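Local coordinates for putative SAM-dependent O-methyltranferase (Podospora anserina, PDB 4YMH), which binds S-adenosyl-L-homocysteine and probably acts as an S-adenosylmethionine-dependent O-methyltransferase of the cation-dependent family, at residues A[107-110]-A[111-115]; A[189-192]-A[193-196]. All coordinates share one frame; numbering follows the deposited sequence.

Contact 1 of 2, residues A[107-110]-A[111-115]; sequences SREA and FKKYG
F111 and S107 meet one turn apart near the C-terminal end of helix 101-114. The backbone bond from F111 N to S107 O is 2.8 Å long, and the same carbonyl oxygen sits over one face of the F111 ring, displaced toward its rim, with CG 3.2 Å away. This follows from the first torsion of F111: with CG anti to its own carbonyl carbon (chi1 -68°), the ring leans back along the preceding turn, and CE2 comes 4.1 Å from S107 CB. Small S107 leaves room for it, and its OG is hydrogen-bonded to M103 O within the helix. Beyond the helix, F111 packs on C74, A80, L81 and V120, a greasy setting that suits a large aromatic. Cut back to an alanine, this position would probably leave those side chains facing a gap and weaken the hold of the helix on strand 120-124 and helix 78-86.

On the solvent side E109 and K113 run side by side. E109 is extended, while K113 bends at its last torsion (chi4 -57°), bringing NZ within 3.3 Å of E109 OE2 in a salt bridge. A Schellman motif ends the helix: G115, at positive phi, is its C-prime residue, a conformation glycine adopts with little strain; its N bonds to K112 O at 3.2 Å, and V116 N reaches back to F111 O. The chemistry is thus mixed: A110 and F111 are buried and apolar, R108 pairs with E124, Y114 OH bonds E85, and the outer i to i+4 charges probably offset each other.

Contact 2 of 2, residues A[189-192]-A[193-196]; sequences LNDH and VRPY
D191 and R194 grip each other at the start of helix 194-212 through a salt bridge that is also a hydrogen bond: R194 NE gives its hydrogen to D191 OD1 at 3.1 Å. OD1 is approached nearly along its C-O bond and lies close to the guanidinium plane, 19° out of it. The two flat groups are nonetheless turned 62° apart, so the carboxylate meets the arginine through one oxygen rather than as a flat two-oxygen pair. Both side chains point the same way, and R194, with CG anti to its backbone N (chi1 -171°), bends at chi3 to swing its end back over the preceding turn.

L189 holds the other end of the guanidinium. Its carbonyl oxygen receives a weak bond from R194 NH2 at 3.0 Å, while L189 CB lies over one guanidinium face, 3.5 Å from NH2. NH2 also donates to A186 O, so a long, many-handed arginine suits a place where carboxylate and backbone carbonyls converge. On the apolar side, L189 crosses V193 at about a right angle, CG to CG2 4.2 Å, and buried L189 is fittingly a branched hydrocarbon.

The backbone behind these groups is a tight turn. V193 N donates to N190 O at 3.2 Å, from well above the carbonyl plane, and N190 OD1 takes a weak bond from H192 N. P195, which has no N-H to give, fits the first turn of the helix, and a water donates to H192 O at 2.7 Å and accepts a weak bond from Y196 N. With the V193 side chain about 14 Å from the bound S-adenosyl-L-homocysteine, this surface turn carries the long loop after strand 167-171 into helix 194-212, which in turn precedes strand 217-222.

In the fold
From the N terminus, the chain first reaches contact 1 on helix 101-114, the connection of the beta-alpha-beta unit between parallel strands 93-98 and 120-124 of the Rossmann-like methyltransferase core. Strand 120-124 is an outermost strand of the sheet within this chain. The chain then passes through strands 138-143 and 167-171 before contact 2 ends the long loop leading into helix 194-212, ahead of the antiparallel strands 217-222 and 228-233. The two contacts follow in series, neither nested nor crossed, and each is local, ending a helix in one case and beginning one in the other. The centres of contact 1 and contact 2 are 33 Å apart; the nearest atoms of contact 1 and contact 2 are about 17 Å apart.

Contact 1 of 2, residues A[107-110]-A[111-115]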
ATOM      1  N   SER A 107       2.622  26.931  -8.259  1.00 31.36           N
ATOM      2  CA  SER A 107       3.617  25.876  -8.245  1.00 29.33           C
ATOM      3  C   SER A 107       4.995  26.342  -8.666  1.00 33.18           C
ATOM      4  O   SER A 107       5.981  25.960  -8.036  1.00 31.55           O
ATOM      5  CB  SER A 107       3.177  24.724  -9.146  1.00 31.19           C
ATOM      6  OG  SER A 107       2.100  24.033  -8.552  1.00 31.37           O
ATOM      7  N   ARG A 108       5.075  27.121  -9.743  1.00 29.25           N
ATOM      8  CA  ARG A 108       6.367  27.652 -10.175  1.00 30.15           C
ATOM      9  C   ARG A 108       7.000  28.484  -9.068  1.00 36.63           C
ATOM     10  O   ARG A 108       8.195  28.334  -8.766  1.00 33.16           O
ATOM     11  CB  ARG A 108       6.224  28.483 -11.448  1.00 31.61           C
ATOM     12  CG  ARG A 108       5.763  27.667 -12.640  1.00 33.96           C
ATOM     13  CD  ARG A 108       6.017  28.397 -13.957  1.00 37.75           C
ATOM     14  NE  ARG A 108       5.533  27.612 -15.089  1.00 41.78           N
ATOM     15  CZ  ARG A 108       6.109  26.496 -15.537  1.00 44.67           C
ATOM     16  NH1 ARG A 108       7.201  26.021 -14.950  1.00 44.67           N
ATOM     17  NH2 ARG A 108       5.590  25.853 -16.573  1.00 44.79           N
ATOM     18  N   GLU A 109       6.199  29.349  -8.450  1.00 37.25           N
ATOM     19  CA  GLU A 109       6.730  30.125  -7.334  1.00 39.97           C
ATOM     20  C   GLU A 109       7.192  29.189  -6.198  1.00 36.70           C
ATOM     21  O   GLU A 109       8.285  29.363  -5.647  1.00 35.70           O
ATOM     22  CB  GLU A 109       5.693  31.135  -6.836  1.00 49.90           C
ATOM     23  CG  GLU A 109       5.943  31.683  -5.449  1.00 60.52           C
ATOM     24  CD  GLU A 109       4.880  32.681  -5.015  1.00 73.88           C
ATOM     25  OE1 GLU A 109       3.895  32.870  -5.760  1.00 79.66           O
ATOM     26  OE2 GLU A 109       5.029  33.282  -3.929  1.00 76.87           O
ATOM     27  N   ALA A 110       6.389  28.177  -5.886  1.00 31.64           N
ATOM     28  CA  ALA A 110       6.735  27.224  -4.834  1.00 29.77           C
ATOM     29  C   ALA A 110       8.062  26.494  -5.098  1.00 33.07           C
ATOM     30  O   ALA A 110       8.897  26.341  -4.200  1.00 33.35           O
ATOM     31  CB  ALA A 110       5.602  26.201  -4.667  1.00 28.18           C
ATOM     32  N   PHE A 111       8.233  26.034  -6.332  1.00 29.09           N
ATOM     33  CA  PHE A 111       9.421  25.307  -6.730  1.00 27.53           C
ATOM     34  C   PHE A 111      10.641  26.205  -6.575  1.00 29.37           C
ATOM     35  O   PHE A 111      11.665  25.778  -6.027  1.00 30.41           O
ATOM     36  CB  PHE A 111       9.302  24.801  -8.173  1.00 27.16           C
ATOM     37  CG  PHE A 111       8.255  23.730  -8.367  1.00 30.12           C
ATOM     38  CD1 PHE A 111       7.880  22.900  -7.319  1.00 29.09           C
ATOM     39  CD2 PHE A 111       7.638  23.569  -9.596  1.00 27.33           C
ATOM     40  CE1 PHE A 111       6.907  21.910  -7.497  1.00 30.65           C
ATOM     41  CE2 PHE A 111       6.667  22.588  -9.790  1.00 27.45           C
ATOM     42  CZ  PHE A 111       6.298  21.754  -8.736  1.00 29.08           C
ATOM     43  N   LYS A 112      10.528  27.451  -7.030  1.00 31.06           N
ATOM     44  CA  LYS A 112      11.647  28.378  -6.852  1.00 33.13           C
ATOM     45  C   LYS A 112      11.960  28.638  -5.381  1.00 37.04           C
ATOM     46  O   LYS A 112      13.132  28.708  -5.000  1.00 35.91           O
ATOM     47  CB  LYS A 112      11.375  29.706  -7.562  1.00 35.01           C
ATOM     48  CG  LYS A 112      11.317  29.597  -9.075  1.00 40.95           C
ATOM     49  CD  LYS A 112      11.137  30.973  -9.701  1.00 43.58           C
ATOM     50  CE  LYS A 112      10.634  30.880 -11.131  1.00 50.50           C
ATOM     51  NZ  LYS A 112      11.598  30.167 -12.006  1.00 54.06           N
ATOM     52  N   LYS A 113      10.933  28.804  -4.552  1.00 34.95           N
ATOM     53  CA  LYS A 113      11.171  29.046  -3.124  1.00 39.31           C
ATOM     54  C   LYS A 113      11.877  27.854  -2.476  1.00 33.51           C
ATOM     55  O   LYS A 113      12.718  28.021  -1.596  1.00 34.74           O
ATOM     56  CB  LYS A 113       9.867  29.315  -2.376  1.00 42.53           C
ATOM     57  CG  LYS A 113       9.244  30.660  -2.630  1.00 52.56           C
ATOM     58  CD  LYS A 113       8.132  30.902  -1.626  1.00 57.10           C
ATOM     59  CE  LYS A 113       7.207  32.009  -2.076  1.00 58.71           C
ATOM     60  NZ  LYS A 113       7.931  33.295  -2.329  1.00 62.11           N
ATOM     61  N   TYR A 114      11.518  26.664  -2.935  1.00 31.29           N
ATOM     62  CA  TYR A 114      12.037  25.412  -2.388  1.00 31.31           C
ATOM     63  C   TYR A 114      13.468  25.163  -2.838  1.00 34.17           C
ATOM     64  O   TYR A 114      14.206  24.396  -2.212  1.00 34.27           O
ATOM     65  CB  TYR A 114      11.152  24.249  -2.825  1.00 28.64           C
ATOM     66  CG  TYR A 114      11.026  23.133  -1.822  1.00 28.87           C
ATOM     67  CD1 TYR A 114      11.907  22.052  -1.833  1.00 32.87           C
ATOM     68  CD2 TYR A 114      10.020  23.148  -0.869  1.00 30.78           C
ATOM     69  CE1 TYR A 114      11.794  21.028  -0.912  1.00 30.15           C
ATOM     70  CE2 TYR A 114       9.887  22.117   0.052  1.00 31.50           C
ATOM     71  CZ  TYR A 114      10.773  21.060   0.024  1.00 33.06           C
ATOM     72  OH  TYR A 114      10.636  20.040   0.940  1.00 31.07           O
ATOM     73  N   GLY A 115      13.848  25.807  -3.938  1.00 39.96           N
ATOM     74  CA  GLY A 115      15.176  25.650  -4.498  1.00 41.34           C
ATOM     75  C   GLY A 115      15.369  24.324  -5.211  1.00 43.07           C
ATOM     76  O   GLY A 115      16.429  23.713  -5.102  1.00 42.78           O
TER

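Contact 2 of 2, residues A[189-192]-A[193-196]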
ATOM      1  N   LEU A 189     -20.616  12.342   4.144  1.00 20.80           N
ATOM      2  CA  LEU A 189     -20.080  13.351   3.235  1.00 24.31           C
ATOM      3  C   LEU A 189     -20.911  14.629   3.214  1.00 26.86           C
ATOM      4  O   LEU A 189     -22.135  14.583   3.234  1.00 25.25           O
ATOM      5  CB  LEU A 189     -19.967  12.776   1.821  1.00 25.12           C
ATOM      6  CG  LEU A 189     -19.197  13.634   0.814  1.00 25.15           C
ATOM      7  CD1 LEU A 189     -17.746  13.812   1.249  1.00 22.30           C
ATOM      8  CD2 LEU A 189     -19.258  13.001  -0.557  1.00 27.69           C
ATOM      9  N   ASN A 190     -20.230  15.769   3.197  1.00 27.08           N
ATOM     10  CA  ASN A 190     -20.879  17.077   3.067  1.00 30.51           C
ATOM     11  C   ASN A 190     -21.771  17.131   1.823  1.00 28.08           C
ATOM     12  O   ASN A 190     -21.311  16.878   0.717  1.00 28.36           O
ATOM     13  CB  ASN A 190     -19.803  18.169   3.021  1.00 28.50           C
ATOM     14  CG  ASN A 190     -20.364  19.560   2.818  1.00 39.96           C
ATOM     15  OD1 ASN A 190     -21.553  19.810   3.007  1.00 39.88           O
ATOM     16  ND2 ASN A 190     -19.489  20.487   2.439  1.00 44.20           N
ATOM     17  N   ASP A 191     -23.045  17.455   2.002  1.00 27.77           N
ATOM     18  CA  ASP A 191     -23.985  17.438   0.881  1.00 31.49           C
ATOM     19  C   ASP A 191     -23.594  18.400  -0.246  1.00 31.63           C
ATOM     20  O   ASP A 191     -23.922  18.168  -1.404  1.00 32.23           O
ATOM     21  CB  ASP A 191     -25.400  17.769   1.363  1.00 35.81           C
ATOM     22  CG  ASP A 191     -26.068  16.598   2.068  1.00 37.84           C
ATOM     23  OD1 ASP A 191     -25.734  15.431   1.748  1.00 36.84           O
ATOM     24  OD2 ASP A 191     -26.922  16.853   2.944  1.00 38.85           O
ATOM     25  N   HIS A 192     -22.889  19.470   0.096  1.00 30.56           N
ATOM     26  CA  HIS A 192     -22.521  20.495  -0.880  1.00 32.96           C
ATOM     27  C   HIS A 192     -21.530  20.006  -1.938  1.00 29.16           C
ATOM     28  O   HIS A 192     -21.475  20.554  -3.040  1.00 27.92           O
ATOM     29  CB  HIS A 192     -21.938  21.713  -0.164  1.00 32.37           C
ATOM     30  CG  HIS A 192     -22.946  22.474   0.637  1.00 35.69           C
ATOM     31  ND1 HIS A 192     -22.616  23.579   1.388  1.00 44.29           N
ATOM     32  CD2 HIS A 192     -24.276  22.294   0.790  1.00 38.88           C
ATOM     33  CE1 HIS A 192     -23.706  24.051   1.972  1.00 40.34           C
ATOM     34  NE2 HIS A 192     -24.726  23.290   1.624  1.00 39.90           N
ATOM     35  N   VAL A 193     -20.734  18.992  -1.605  1.00 26.08           N
ATOM     36  CA  VAL A 193     -19.782  18.447  -2.567  1.00 25.06           C
ATOM     37  C   VAL A 193     -20.197  17.069  -3.062  1.00 20.36           C
ATOM     38  O   VAL A 193     -19.479  16.437  -3.821  1.00 24.54           O
ATOM     39  CB  VAL A 193     -18.372  18.350  -1.971  1.00 27.70           C
ATOM     40  CG1 VAL A 193     -17.902  19.736  -1.517  1.00 30.16           C
ATOM     41  CG2 VAL A 193     -18.366  17.365  -0.818  1.00 27.79           C
ATOM     42  N   ARG A 194     -21.368  16.614  -2.638  1.00 27.94           N
ATOM     43  CA  ARG A 194     -21.864  15.288  -3.019  1.00 26.02           C
ATOM     44  C   ARG A 194     -22.101  15.130  -4.545  1.00 22.60           C
ATOM     45  O   ARG A 194     -21.644  14.154  -5.132  1.00 24.82           O
ATOM     46  CB  ARG A 194     -23.138  14.980  -2.216  1.00 29.86           C
ATOM     47  CG  ARG A 194     -23.675  13.572  -2.331  1.00 29.36           C
ATOM     48  CD  ARG A 194     -24.828  13.330  -1.322  1.00 25.75           C
ATOM     49  NE  ARG A 194     -24.373  13.269   0.076  1.00 26.20           N
ATOM     50  CZ  ARG A 194     -23.832  12.187   0.637  1.00 26.54           C
ATOM     51  NH1 ARG A 194     -23.639  11.093  -0.086  1.00 24.11           N
ATOM     52  NH2 ARG A 194     -23.455  12.200   1.911  1.00 25.15           N
ATOM     53  N   PRO A 195     -22.800  16.082  -5.207  1.00 21.23           N
ATOM     54  CA  PRO A 195     -22.941  15.885  -6.660  1.00 22.15           C
ATOM     55  C   PRO A 195     -21.615  15.762  -7.414  1.00 25.44           C
ATOM     56  O   PRO A 195     -21.470  14.896  -8.308  1.00 24.19           O
ATOM     57  CB  PRO A 195     -23.698  17.136  -7.105  1.00 23.36           C
ATOM     58  CG  PRO A 195     -24.500  17.496  -5.918  1.00 30.16           C
ATOM     59  CD  PRO A 195     -23.642  17.200  -4.737  1.00 22.88           C
ATOM     60  N   TYR A 196     -20.653  16.606  -7.051  1.00 24.48           N
ATOM     61  CA  TYR A 196     -19.344  16.548  -7.679  1.00 23.80           C
ATOM     62  C   TYR A 196     -18.726  15.144  -7.504  1.00 20.53           C
ATOM     63  O   TYR A 196     -18.299  14.490  -8.474  1.00 22.54           O
ATOM     64  CB  TYR A 196     -18.408  17.628  -7.094  1.00 26.03           C
ATOM     65  CG  TYR A 196     -16.978  17.435  -7.522  1.00 26.69           C
ATOM     66  CD1 TYR A 196     -16.539  17.878  -8.765  1.00 30.66           C
ATOM     67  CD2 TYR A 196     -16.069  16.773  -6.704  1.00 31.20           C
ATOM     68  CE1 TYR A 196     -15.231  17.673  -9.170  1.00 30.66           C
ATOM     69  CE2 TYR A 196     -14.773  16.560  -7.100  1.00 28.59           C
ATOM     70  CZ  TYR A 196     -14.355  17.020  -8.332  1.00 32.20           C
ATOM     71  OH  TYR A 196     -13.052  16.811  -8.734  1.00 30.81           O
TER
HETATM   72  O   HOH W   1     -21.167  19.603  -5.540  1.00 22.35           O